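Local coordinates for protein 2-oxoglutarate-dependent dioxygenase DAO (PDB 6KUN) that probably uses iron(II) and 2-oxoglutarate to oxidise the plant hormone indole-3-acetic acid irreversibly to inactive 2-oxoindole-3-acetic acid, keeping auxin levels in balance, at residues L85-A95 with W149-Y160. Sequence-based numbering, arbitrary orientation.
With AKG (2-oxoglutaric acid), chain G; IAC (1H-indol-3-ylacetic acid), chain H.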
ATOM      1  N   LEU B  85       9.528 -20.878   8.650  1.00 41.98           N
ATOM      2  CA  LEU B  85       9.552 -19.736   7.816  1.00 44.59           C
ATOM      3  C   LEU B  85       9.018 -18.479   8.561  1.00 44.73           C
ATOM      4  O   LEU B  85       8.936 -17.422   8.001  1.00 31.35           O
ATOM      5  CB  LEU B  85       8.761 -19.997   6.557  1.00 48.41           C
ATOM      6  CG  LEU B  85       9.099 -21.074   5.520  1.00 45.34           C
ATOM      7  CD1 LEU B  85       8.230 -20.899   4.299  1.00 41.82           C
ATOM      8  CD2 LEU B  85      10.553 -21.123   5.136  1.00 42.06           C
ATOM      9  N   TYR B  86       8.670 -18.639   9.828  1.00 44.71           N
ATOM     10  CA  TYR B  86       7.991 -17.625  10.625  1.00 37.00           C
ATOM     11  C   TYR B  86       8.955 -16.977  11.605  1.00 37.40           C
ATOM     12  O   TYR B  86       9.732 -17.670  12.263  1.00 35.51           O
ATOM     13  CB  TYR B  86       6.815 -18.254  11.371  1.00 30.94           C
ATOM     14  CG  TYR B  86       6.105 -17.339  12.347  1.00 36.52           C
ATOM     15  CD1 TYR B  86       5.369 -16.248  11.897  1.00 34.68           C
ATOM     16  CD2 TYR B  86       6.155 -17.570  13.708  1.00 37.13           C
ATOM     17  CE1 TYR B  86       4.716 -15.416  12.775  1.00 34.88           C
ATOM     18  CE2 TYR B  86       5.492 -16.734  14.603  1.00 45.08           C
ATOM     19  CZ  TYR B  86       4.776 -15.658  14.121  1.00 43.28           C
ATOM     20  OH  TYR B  86       4.106 -14.809  14.964  1.00 46.69           O
ATOM     21  N   GLU B  87       8.929 -15.647  11.660  1.00 29.83           N
ATOM     22  CA  GLU B  87       9.639 -14.882  12.679  1.00 25.92           C
ATOM     23  C   GLU B  87       8.738 -13.728  13.095  1.00 25.20           C
ATOM     24  O   GLU B  87       7.810 -13.351  12.377  1.00 22.22           O
ATOM     25  CB  GLU B  87      11.010 -14.398  12.193  1.00 32.14           C
ATOM     26  CG  GLU B  87      10.989 -13.271  11.187  1.00 37.55           C
ATOM     27  CD  GLU B  87      12.364 -13.030  10.559  1.00 40.27           C
ATOM     28  OE1 GLU B  87      12.501 -13.268   9.336  1.00 30.95           O
ATOM     29  OE2 GLU B  87      13.317 -12.609  11.278  1.00 36.46           O
ATOM     30  N   ALA B  88       9.002 -13.182  14.270  1.00 22.65           N
ATOM     31  CA  ALA B  88       8.066 -12.212  14.794  1.00 29.06           C
ATOM     32  C   ALA B  88       8.686 -11.410  15.920  1.00 26.84           C
ATOM     33  O   ALA B  88       9.731 -11.766  16.471  1.00 22.83           O
ATOM     34  CB  ALA B  88       6.789 -12.899  15.296  1.00 26.17           C
ATOM     35  N   PHE B  89       8.012 -10.297  16.226  1.00 20.22           N
ATOM     36  CA  PHE B  89       8.249  -9.476  17.406  1.00 13.07           C
ATOM     37  C   PHE B  89       6.937  -9.425  18.154  1.00 21.36           C
ATOM     38  O   PHE B  89       5.908  -9.060  17.556  1.00 25.60           O
ATOM     39  CB  PHE B  89       8.661  -8.031  17.047  1.00 19.91           C
ATOM     40  CG  PHE B  89       9.995  -7.905  16.383  1.00 27.29           C
ATOM     41  CD1 PHE B  89      10.140  -8.124  15.022  1.00 23.44           C
ATOM     42  CD2 PHE B  89      11.098  -7.467  17.116  1.00 27.15           C
ATOM     43  CE1 PHE B  89      11.375  -7.951  14.394  1.00 23.32           C
ATOM     44  CE2 PHE B  89      12.335  -7.294  16.509  1.00 20.87           C
ATOM     45  CZ  PHE B  89      12.482  -7.527  15.157  1.00 20.59           C
ATOM     46  N   GLY B  90       6.951  -9.800  19.423  1.00 21.23           N
ATOM     47  CA  GLY B  90       5.764  -9.782  20.253  1.00 18.94           C
ATOM     48  C   GLY B  90       5.948  -8.937  21.493  1.00 19.70           C
ATOM     49  O   GLY B  90       7.050  -8.870  22.061  1.00 20.97           O
ATOM     50  N   LEU B  91       4.854  -8.337  21.933  1.00 16.45           N
ATOM     51  CA  LEU B  91       4.815  -7.416  23.060  1.00 18.67           C
ATOM     52  C   LEU B  91       3.610  -7.755  23.915  1.00 23.14           C
ATOM     53  O   LEU B  91       2.473  -7.609  23.477  1.00 23.97           O
ATOM     54  CB  LEU B  91       4.738  -5.980  22.583  1.00 19.29           C
ATOM     55  CG  LEU B  91       4.836  -4.855  23.611  1.00 29.28           C
ATOM     56  CD1 LEU B  91       4.467  -3.549  22.854  1.00 29.09           C
ATOM     57  CD2 LEU B  91       4.020  -4.973  24.840  1.00 35.92           C
ATOM     58  N   CYS B  92       3.877  -8.198  25.123  1.00 18.83           N
ATOM     59  CA  CYS B  92       2.921  -8.394  26.220  1.00 24.83           C
ATOM     60  C   CYS B  92       3.489  -7.674  27.443  1.00 20.08           C
ATOM     61  O   CYS B  92       4.674  -7.861  27.754  1.00 25.65           O
ATOM     62  CB  CYS B  92       2.762  -9.886  26.515  1.00 37.31           C
ATOM     63  SG  CYS B  92       1.294 -10.286  27.444  1.00 50.64           S
ATOM     64  N   ASP B  93       2.699  -6.828  28.123  1.00 23.92           N
ATOM     65  CA  ASP B  93       1.259  -6.575  27.951  1.00 31.55           C
ATOM     66  C   ASP B  93       1.027  -5.268  27.185  1.00 22.36           C
ATOM     67  O   ASP B  93       1.331  -4.203  27.666  1.00 18.36           O
ATOM     68  CB  ASP B  93       0.591  -6.524  29.363  1.00 36.46           C
ATOM     69  CG  ASP B  93      -0.899  -6.220  29.320  1.00 27.52           C
ATOM     70  OD1 ASP B  93      -1.475  -6.029  28.230  1.00 20.49           O
ATOM     71  OD2 ASP B  93      -1.529  -6.185  30.400  1.00 32.34           O
ATOM     72  N   ALA B  94       0.487  -5.370  25.960  1.00 19.09           N
ATOM     73  CA  ALA B  94       0.366  -4.210  25.099  1.00 18.02           C
ATOM     74  C   ALA B  94      -0.732  -3.255  25.530  1.00 17.83           C
ATOM     75  O   ALA B  94      -0.861  -2.191  24.931  1.00 22.02           O
ATOM     76  CB  ALA B  94       0.135  -4.646  23.655  1.00 23.40           C
ATOM     77  N   ALA B  95      -1.539  -3.611  26.534  1.00 15.22           N
ATOM     78  CA  ALA B  95      -2.493  -2.685  27.113  1.00 23.22           C
ATOM     79  C   ALA B  95      -1.910  -1.946  28.293  1.00 29.18           C
ATOM     80  O   ALA B  95      -2.560  -1.030  28.821  1.00 28.51           O
ATOM     81  CB  ALA B  95      -3.767  -3.408  27.546  1.00 29.41           C
ATOM     82  N   TRP B 149      -7.974  -4.909  29.935  1.00 19.57           N
ATOM     83  CA  TRP B 149      -7.747  -6.305  29.618  1.00 19.36           C
ATOM     84  C   TRP B 149      -6.339  -6.466  29.028  1.00 16.81           C
ATOM     85  O   TRP B 149      -5.985  -5.747  28.086  1.00 23.83           O
ATOM     86  CB  TRP B 149      -8.788  -6.799  28.617  1.00 26.59           C
ATOM     87  CG  TRP B 149     -10.171  -7.032  29.149  1.00 20.21           C
ATOM     88  CD1 TRP B 149     -10.814  -6.352  30.143  1.00 22.39           C
ATOM     89  CD2 TRP B 149     -11.102  -8.008  28.649  1.00 14.91           C
ATOM     90  NE1 TRP B 149     -12.090  -6.870  30.315  1.00 21.63           N
ATOM     91  CE2 TRP B 149     -12.275  -7.905  29.427  1.00 21.11           C
ATOM     92  CE3 TRP B 149     -11.027  -9.009  27.672  1.00 16.84           C
ATOM     93  CZ2 TRP B 149     -13.374  -8.715  29.214  1.00 25.50           C
ATOM     94  CZ3 TRP B 149     -12.130  -9.827  27.484  1.00 16.11           C
ATOM     95  CH2 TRP B 149     -13.278  -9.666  28.236  1.00 27.53           C
ATOM     96  N   PRO B 150      -5.555  -7.436  29.493  1.00 20.48           N
ATOM     97  CA  PRO B 150      -4.274  -7.723  28.840  1.00 20.82           C
ATOM     98  C   PRO B 150      -4.401  -7.964  27.343  1.00 21.58           C
ATOM     99  O   PRO B 150      -5.369  -8.567  26.856  1.00 18.95           O
ATOM    100  CB  PRO B 150      -3.779  -8.965  29.584  1.00 25.68           C
ATOM    101  CG  PRO B 150      -4.291  -8.745  30.987  1.00 23.78           C
ATOM    102  CD  PRO B 150      -5.713  -8.222  30.733  1.00 26.71           C
ATOM    103  N   CYS B 151      -3.375  -7.502  26.615  1.00 18.40           N
ATOM    104  CA  CYS B 151      -3.307  -7.608  25.158  1.00 21.05           C
ATOM    105  C   CYS B 151      -1.924  -8.071  24.748  1.00 17.58           C
ATOM    106  O   CYS B 151      -0.931  -7.816  25.438  1.00 22.28           O
ATOM    107  CB  CYS B 151      -3.593  -6.270  24.450  1.00 17.83           C
ATOM    108  SG  CYS B 151      -5.313  -5.683  24.534  1.00 20.64           S
ATOM    109  N   GLN B 152      -1.862  -8.761  23.612  1.00 14.71           N
ATOM    110  CA  GLN B 152      -0.593  -9.057  22.947  1.00 23.48           C
ATOM    111  C   GLN B 152      -0.549  -8.388  21.568  1.00 20.11           C
ATOM    112  O   GLN B 152      -1.506  -8.473  20.790  1.00 18.09           O
ATOM    113  CB  GLN B 152      -0.376 -10.573  22.835  1.00 20.76           C
ATOM    114  CG  GLN B 152       0.820 -10.964  21.920  1.00 35.16           C
ATOM    115  CD  GLN B 152       1.960 -11.676  22.631  1.00 57.01           C
ATOM    116  OE1 GLN B 152       1.906 -11.919  23.840  1.00 82.83           O
ATOM    117  NE2 GLN B 152       3.003 -12.012  21.883  1.00 55.76           N
ATOM    118  N   PHE B 153       0.541  -7.690  21.304  1.00 15.32           N
ATOM    119  CA  PHE B 153       0.791  -7.020  20.036  1.00 16.42           C
ATOM    120  C   PHE B 153       1.842  -7.846  19.329  1.00 17.30           C
ATOM    121  O   PHE B 153       2.858  -8.189  19.940  1.00 20.62           O
ATOM    122  CB  PHE B 153       1.272  -5.585  20.255  1.00 17.50           C
ATOM    123  CG  PHE B 153       1.574  -4.831  18.966  1.00 14.44           C
ATOM    124  CD1 PHE B 153       0.557  -4.466  18.105  1.00 27.08           C
ATOM    125  CD2 PHE B 153       2.865  -4.459  18.654  1.00 16.04           C
ATOM    126  CE1 PHE B 153       0.829  -3.762  16.938  1.00 25.25           C
ATOM    127  CE2 PHE B 153       3.128  -3.757  17.498  1.00 20.34           C
ATOM    128  CZ  PHE B 153       2.134  -3.411  16.649  1.00 19.78           C
ATOM    129  N   ARG B 154       1.591  -8.214  18.081  1.00 14.82           N
ATOM    130  CA  ARG B 154       2.553  -9.034  17.337  1.00 16.30           C
ATOM    131  C   ARG B 154       2.809  -8.451  15.948  1.00 16.14           C
ATOM    132  O   ARG B 154       1.892  -7.985  15.259  1.00 18.63           O
ATOM    133  CB  ARG B 154       2.062 -10.453  17.208  1.00 18.29           C
ATOM    134  CG  ARG B 154       3.081 -11.528  17.320  1.00 35.36           C
ATOM    135  CD  ARG B 154       2.426 -12.894  17.043  1.00 57.65           C
ATOM    136  NE  ARG B 154       1.899 -13.558  18.238  1.00 71.33           N
ATOM    137  CZ  ARG B 154       1.076 -14.606  18.208  1.00 71.61           C
ATOM    138  NH1 ARG B 154       0.668 -15.100  17.045  1.00 66.31           N
ATOM    139  NH2 ARG B 154       0.648 -15.151  19.338  1.00 73.58           N
ATOM    140  N   MET B 155       4.072  -8.440  15.567  1.00 14.76           N
ATOM    141  CA  MET B 155       4.521  -8.123  14.214  1.00 12.28           C
ATOM    142  C   MET B 155       5.091  -9.412  13.660  1.00 21.32           C
ATOM    143  O   MET B 155       5.917 -10.056  14.333  1.00 20.05           O
ATOM    144  CB  MET B 155       5.547  -6.990  14.220  1.00 18.10           C
ATOM    145  CG  MET B 155       4.958  -5.653  14.663  1.00 23.66           C
ATOM    146  SD  MET B 155       6.208  -4.355  14.985  1.00 20.73           S
ATOM    147  CE  MET B 155       7.139  -5.033  16.385  1.00 25.91           C
ATOM    148  N   ASN B 156       4.608  -9.816  12.485  1.00 15.28           N
ATOM    149  CA  ASN B 156       4.928 -11.141  11.960  1.00 17.02           C
ATOM    150  C   ASN B 156       5.559 -11.037  10.566  1.00 21.94           C
ATOM    151  O   ASN B 156       5.180 -10.189   9.753  1.00 20.10           O
ATOM    152  CB  ASN B 156       3.685 -12.062  11.820  1.00 28.25           C
ATOM    153  CG  ASN B 156       2.769 -12.049  13.045  1.00 37.49           C
ATOM    154  OD1 ASN B 156       3.140 -12.488  14.123  1.00 31.04           O
ATOM    155  ND2 ASN B 156       1.541 -11.566  12.855  1.00 32.10           N
ATOM    156  N   ARG B 157       6.449 -11.976  10.262  1.00 22.46           N
ATOM    157  CA  ARG B 157       6.941 -12.155   8.900  1.00 21.83           C
ATOM    158  C   ARG B 157       7.018 -13.637   8.577  1.00 26.22           C
ATOM    159  O   ARG B 157       7.610 -14.415   9.329  1.00 26.20           O
ATOM    160  CB  ARG B 157       8.310 -11.514   8.715  1.00 26.10           C
ATOM    161  CG  ARG B 157       8.786 -11.499   7.304  1.00 29.67           C
ATOM    162  CD  ARG B 157       9.998 -10.616   7.145  1.00 32.22           C
ATOM    163  NE  ARG B 157      11.243 -11.307   7.425  1.00 33.86           N
ATOM    164  CZ  ARG B 157      12.417 -10.978   6.875  1.00 39.80           C
ATOM    165  NH1 ARG B 157      12.481  -9.977   6.018  1.00 32.95           N
ATOM    166  NH2 ARG B 157      13.508 -11.654   7.181  1.00 40.68           N
ATOM    167  N   TYR B 158       6.403 -14.021   7.464  1.00 21.60           N
ATOM    168  CA  TYR B 158       6.485 -15.389   6.932  1.00 28.63           C
ATOM    169  C   TYR B 158       7.387 -15.331   5.706  1.00 27.30           C
ATOM    170  O   TYR B 158       7.087 -14.632   4.735  1.00 29.30           O
ATOM    171  CB  TYR B 158       5.094 -15.961   6.609  1.00 29.92           C
ATOM    172  CG  TYR B 158       4.125 -15.889   7.788  1.00 28.03           C
ATOM    173  CD1 TYR B 158       3.534 -14.684   8.146  1.00 36.98           C
ATOM    174  CD2 TYR B 158       3.821 -17.011   8.547  1.00 40.71           C
ATOM    175  CE1 TYR B 158       2.672 -14.594   9.218  1.00 48.23           C
ATOM    176  CE2 TYR B 158       2.963 -16.934   9.626  1.00 42.15           C
ATOM    177  CZ  TYR B 158       2.386 -15.721   9.953  1.00 53.10           C
ATOM    178  OH  TYR B 158       1.520 -15.625  11.021  1.00 60.37           O
ATOM    179  N   ASN B 159       8.517 -16.017   5.771  1.00 26.93           N
ATOM    180  CA  ASN B 159       9.542 -15.914   4.734  1.00 30.71           C
ATOM    181  C   ASN B 159       9.289 -16.938   3.638  1.00 36.10           C
ATOM    182  O   ASN B 159       9.943 -17.973   3.526  1.00 34.13           O
ATOM    183  CB  ASN B 159      10.918 -16.074   5.357  1.00 36.09           C
ATOM    184  CG  ASN B 159      11.262 -14.910   6.236  1.00 40.36           C
ATOM    185  OD1 ASN B 159      11.262 -13.771   5.772  1.00 45.12           O
ATOM    186  ND2 ASN B 159      11.505 -15.177   7.515  1.00 35.75           N
ATOM    187  N   TYR B 160       8.319 -16.604   2.803  1.00 31.22           N
ATOM    188  CA  TYR B 160       7.958 -17.422   1.667  1.00 37.31           C
ATOM    189  C   TYR B 160       9.031 -17.387   0.592  1.00 40.39           C
ATOM    190  O   TYR B 160       9.792 -16.422   0.472  1.00 35.50           O
ATOM    191  CB  TYR B 160       6.644 -16.926   1.077  1.00 44.20           C
ATOM    192  CG  TYR B 160       5.434 -17.057   1.977  1.00 38.27           C
ATOM    193  CD1 TYR B 160       5.369 -18.042   2.959  1.00 37.08           C
ATOM    194  CD2 TYR B 160       4.346 -16.207   1.819  1.00 46.07           C
ATOM    195  CE1 TYR B 160       4.265 -18.180   3.748  1.00 31.32           C
ATOM    196  CE2 TYR B 160       3.226 -16.334   2.609  1.00 46.15           C
ATOM    197  CZ  TYR B 160       3.194 -17.320   3.571  1.00 36.67           C
ATOM    198  OH  TYR B 160       2.084 -17.445   4.343  1.00 42.59           O
TER
HETATM  199  C1  AKG G 401      -3.610 -15.175  13.523  1.00 73.33           C
HETATM  200  O1  AKG G 401      -4.009 -14.013  13.289  1.00 65.02           O
HETATM  201  O2  AKG G 401      -3.664 -15.675  14.667  1.00 54.16           O
HETATM  202  C2  AKG G 401      -3.066 -15.971  12.428  1.00 76.35           C
HETATM  203  O5  AKG G 401      -3.581 -17.035  12.127  1.00 72.04           O
HETATM  204  C3  AKG G 401      -1.859 -15.471  11.669  1.00 69.22           C
HETATM  205  C4  AKG G 401      -1.999 -13.973  11.423  1.00 74.03           C
HETATM  206  C5  AKG G 401      -0.806 -13.478  10.642  1.00 73.56           C
HETATM  207  O3  AKG G 401      -0.986 -13.068   9.474  1.00 74.56           O
HETATM  208  O4  AKG G 401       0.317 -13.496  11.192  1.00 81.29           O
HETATM  209  C   IAC H 402      -2.559 -20.980  22.303  1.00 83.88           C
HETATM  210  C1  IAC H 402      -1.282 -20.533  22.338  1.00101.60           C
HETATM  211  C2  IAC H 402      -0.243 -21.264  21.710  1.00100.98           C
HETATM  212  C3  IAC H 402      -0.535 -22.435  21.053  1.00 99.83           C
HETATM  213  C4  IAC H 402      -1.843 -22.883  21.008  1.00 88.39           C
HETATM  214  C5  IAC H 402      -2.827 -22.169  21.646  1.00 65.76           C
HETATM  215  C7  IAC H 402      -1.274 -19.383  23.033  1.00 96.49           C
HETATM  216  C8  IAC H 402      -2.561 -19.096  23.447  1.00 90.91           C
HETATM  217  C17 IAC H 402      -0.166 -18.412  23.431  1.00 91.02           C
HETATM  218  C18 IAC H 402       0.197 -17.442  22.322  1.00 90.29           C
HETATM  219  N   IAC H 402      -3.360 -20.097  22.990  1.00 80.25           N
HETATM  220  O2  IAC H 402       1.406 -17.102  22.200  1.00 77.94           O
HETATM  221  O3  IAC H 402      -0.692 -16.969  21.563  1.00 98.87           O
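E87, F89 and L91 pair with R157, M155 and F153 as the hydrogen-bonded positions of an antiparallel ladder; the N-to-C directions of strands 86-92 and 151-158 are 167° apart and their axes come within 4.6 Å. On the face of Y86, A88 and G90, the side chains of R154, N156 and Y158 point to the ligands. Y158 OH gives a very short 2.5 Å hydrogen bond to O4 of 2-oxoglutarate, while CD1 of Y86 lies 3.4 Å from Y158 CE2, over one face of that ring and toward its rim, the planes oblique at 38°. With CG anti to the backbone N (chi1 174°), the Y86 ring runs alongside Y158, and its OH donates to N156 OD1 at 2.7 Å from above the carbonyl plane. The amide suits this place: its ND2, bonded to S244 OG, also sits 2.8 Å from O4. A88 CB and the bare G90 keep this face low, where Q152 and R154 pass; R154 NH2 approaches O3 of indole-3-acetic acid at 3.2 Å.

On the other face, R157 NE and NH2 grip E87 OE1 in a salt bridge from above the carboxylate plane. N159 ND2, just past the strand, donates to OE1 from the anti side, tilted out of plane. OE2 forms a salt bridge with K64 and a hydrogen bond with Y76 OH, so the buried glutamate is well partnered. M155 CE packs 3.4 Å from F89 CB. Beyond the ladder, D93 OD1 accepts from C151 N and, closing an Asx turn, A95 N, from opposite faces of the carboxylate. Strand 86-92 thus extends the larger sheet of the dioxygenase jelly roll beside its strand 151-158, one face toward the active-site pocket, the other toward helices 43-57 and 111-138.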